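Long-range contact in aminotransferase, classes I and II (PDB 3H14), which probably transfers amino groups between amino acids and 2-oxo acids, using pyridoxal 5'-phosphate as cofactor: residues T219-V224 with V243-Q248. Sequence-based numbering, arbitrary orientation.
Sequences TDECYV and VVPEDQ
Val243 and Val224 form an antiparallel hydrogen-bonded pair in the seven-stranded mixed sheet of the class I aminotransferase fold, where strand 240-243 is the one antiparallel to its neighbours. Two backbone bonds define the pair: Val224 N gives to Val243 O at 2.9 Å, almost straight at 174°, and Val243 N returns a more bent one to Val224 O. Both valine side chains lie on the same face of the sheet, where Tyr81 of helix 71-85 touches both.

One residue on, Val244 places a single methyl over the Tyr223 ring. Its CG1 stands 3.7 Å from the ring centroid and 5° off the normal, a CH-pi contact centred on the face; chi1 of -56° sets this methyl anti to the carbonyl carbon and hence over the ring. Helices 100-111 and 249-258 also pack against the tyrosine.

Pro245 turns toward the inverse gamma turn centred on Glu221, its CG 3.2 Å from Asp220 O and its CD close to Cys222 O, while the carboxylate of Asp220 is salt-bridged to Arg93. Beyond it, a water lies between Asp247 OD1 and Glu221 OE1, like charges 4.6 Å apart; its distances to both oxygens are short enough to leave the details doubtful, though it may ease their repulsion.

Gln248, just ahead of helix 249-258, closes the contact at the far end of the ring. A phenylalanine in place of Tyr223 could keep the methyl-ring contact but would probably leave the Gln248 amide without its hydroxyl partner and freer to turn. The evidence for that grip is directional: Tyr223 OH donates at 2.7 Å to Gln248 OE1, in the carbonyl plane and on a lone pair.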
loop_
_atom_site.group_PDB
_atom_site.type_symbol
_atom_site.label_atom_id
_atom_site.label_comp_id
_atom_site.label_asym_id
_atom_site.label_seq_id
_atom_site.Cartn_x
_atom_site.Cartn_y
_atom_site.Cartn_z
ATOM N N THR A 219 -5.951 -13.243 -15.429
ATOM C CA THR A 219 -6.371 -12.539 -16.647
ATOM C C THR A 219 -5.290 -11.612 -17.145
ATOM O O THR A 219 -4.443 -11.187 -16.376
ATOM C CB THR A 219 -7.646 -11.682 -16.408
ATOM O OG1 THR A 219 -8.149 -11.184 -17.664
ATOM C CG2 THR A 219 -7.356 -10.495 -15.434
ATOM N N ASP A 220 -5.335 -11.281 -18.430
ATOM C CA ASP A 220 -4.523 -10.215 -18.947
ATOM C C ASP A 220 -5.309 -8.916 -19.026
ATOM O O ASP A 220 -4.712 -7.857 -19.178
ATOM C CB ASP A 220 -3.921 -10.590 -20.312
ATOM C CG ASP A 220 -2.825 -11.639 -20.201
ATOM O OD1 ASP A 220 -1.861 -11.467 -19.416
ATOM O OD2 ASP A 220 -2.926 -12.665 -20.909
ATOM N N GLU A 221 -6.639 -8.994 -18.909
ATOM C CA GLU A 221 -7.508 -7.814 -19.017
ATOM C C GLU A 221 -7.650 -7.102 -17.666
ATOM O O GLU A 221 -8.692 -7.129 -16.996
ATOM C CB GLU A 221 -8.867 -8.187 -19.630
ATOM C CG GLU A 221 -8.785 -8.815 -21.036
ATOM C CD GLU A 221 -7.871 -8.075 -22.017
ATOM O OE1 GLU A 221 -8.059 -6.853 -22.239
ATOM O OE2 GLU A 221 -6.953 -8.731 -22.575
ATOM N N CYS A 222 -6.546 -6.502 -17.253
ATOM C CA CYS A 222 -6.467 -5.795 -15.982
ATOM C C CYS A 222 -5.269 -4.894 -16.069
ATOM O O CYS A 222 -4.419 -5.091 -16.924
ATOM C CB CYS A 222 -6.324 -6.763 -14.793
ATOM S SG CYS A 222 -4.806 -7.708 -14.756
ATOM N N TYR A 223 -5.249 -3.871 -15.237
ATOM C CA TYR A 223 -4.060 -3.048 -15.006
ATOM C C TYR A 223 -3.472 -3.524 -13.682
ATOM O O TYR A 223 -4.196 -3.649 -12.705
ATOM C CB TYR A 223 -4.425 -1.579 -14.903
ATOM C CG TYR A 223 -4.528 -0.849 -16.218
ATOM C CD1 TYR A 223 -5.082 -1.473 -17.355
ATOM C CD2 TYR A 223 -4.106 0.453 -16.334
ATOM C CE1 TYR A 223 -5.209 -0.800 -18.565
ATOM C CE2 TYR A 223 -4.210 1.127 -17.537
ATOM C CZ TYR A 223 -4.773 0.475 -18.658
ATOM O OH TYR A 223 -4.882 1.124 -19.864
ATOM N N VAL A 224 -2.183 -3.820 -13.658
ATOM C CA VAL A 224 -1.471 -4.133 -12.393
ATOM C C VAL A 224 -0.580 -2.918 -12.059
ATOM O O VAL A 224 0.132 -2.374 -12.959
ATOM C CB VAL A 224 -0.630 -5.417 -12.523
ATOM C CG1 VAL A 224 0.318 -5.610 -11.321
ATOM C CG2 VAL A 224 -1.498 -6.632 -12.668
ATOM N N VAL A 243 1.695 -3.073 -15.355
ATOM C CA VAL A 243 1.533 -3.997 -16.464
ATOM C C VAL A 243 0.131 -3.793 -17.005
ATOM O O VAL A 243 -0.839 -3.775 -16.239
ATOM C CB VAL A 243 1.730 -5.473 -16.005
ATOM C CG1 VAL A 243 1.603 -6.480 -17.192
ATOM C CG2 VAL A 243 3.080 -5.644 -15.268
ATOM N N VAL A 244 0.030 -3.631 -18.324
ATOM C CA VAL A 244 -1.230 -3.451 -19.016
ATOM C C VAL A 244 -1.310 -4.472 -20.165
ATOM O O VAL A 244 -0.292 -5.026 -20.567
ATOM C CB VAL A 244 -1.365 -2.017 -19.558
ATOM C CG1 VAL A 244 -1.206 -1.038 -18.426
ATOM C CG2 VAL A 244 -0.295 -1.713 -20.635
ATOM N N PRO A 245 -2.519 -4.751 -20.660
ATOM C CA PRO A 245 -2.704 -5.642 -21.808
ATOM C C PRO A 245 -1.908 -5.186 -23.020
ATOM O O PRO A 245 -1.648 -4.009 -23.153
ATOM C CB PRO A 245 -4.212 -5.526 -22.084
ATOM C CG PRO A 245 -4.813 -5.124 -20.751
ATOM C CD PRO A 245 -3.809 -4.248 -20.134
ATOM N N GLU A 246 -1.577 -6.102 -23.935
ATOM C CA GLU A 246 -0.892 -5.712 -25.180
ATOM C C GLU A 246 -1.553 -4.518 -25.894
ATOM O O GLU A 246 -0.879 -3.569 -26.298
ATOM C CB GLU A 246 -0.784 -6.906 -26.153
ATOM C CG GLU A 246 0.095 -6.609 -27.369
ATOM C CD GLU A 246 0.501 -7.869 -28.143
ATOM O OE1 GLU A 246 -0.272 -8.859 -28.121
ATOM O OE2 GLU A 246 1.589 -7.858 -28.769
ATOM N N ASP A 247 -2.872 -4.548 -26.016
ATOM C CA ASP A 247 -3.595 -3.480 -26.707
ATOM C C ASP A 247 -3.713 -2.177 -25.923
ATOM O O ASP A 247 -4.208 -1.182 -26.448
ATOM C CB ASP A 247 -4.991 -3.944 -27.201
ATOM C CG ASP A 247 -5.926 -4.412 -26.075
ATOM O OD1 ASP A 247 -5.815 -3.948 -24.933
ATOM O OD2 ASP A 247 -6.811 -5.268 -26.346
ATOM N N GLN A 248 -3.242 -2.168 -24.676
ATOM C CA GLN A 248 -3.316 -0.955 -23.847
ATOM C C GLN A 248 -1.993 -0.189 -23.734
ATOM O O GLN A 248 -1.998 0.964 -23.356
ATOM C CB GLN A 248 -3.827 -1.332 -22.452
ATOM C CG GLN A 248 -5.268 -1.798 -22.471
ATOM C CD GLN A 248 -6.231 -0.646 -22.748
ATOM O OE1 GLN A 248 -6.231 0.346 -22.024
ATOM N NE2 GLN A 248 -7.050 -0.772 -23.804
HETATM O O HOH W 1 -7.378 -4.672 -23.165
#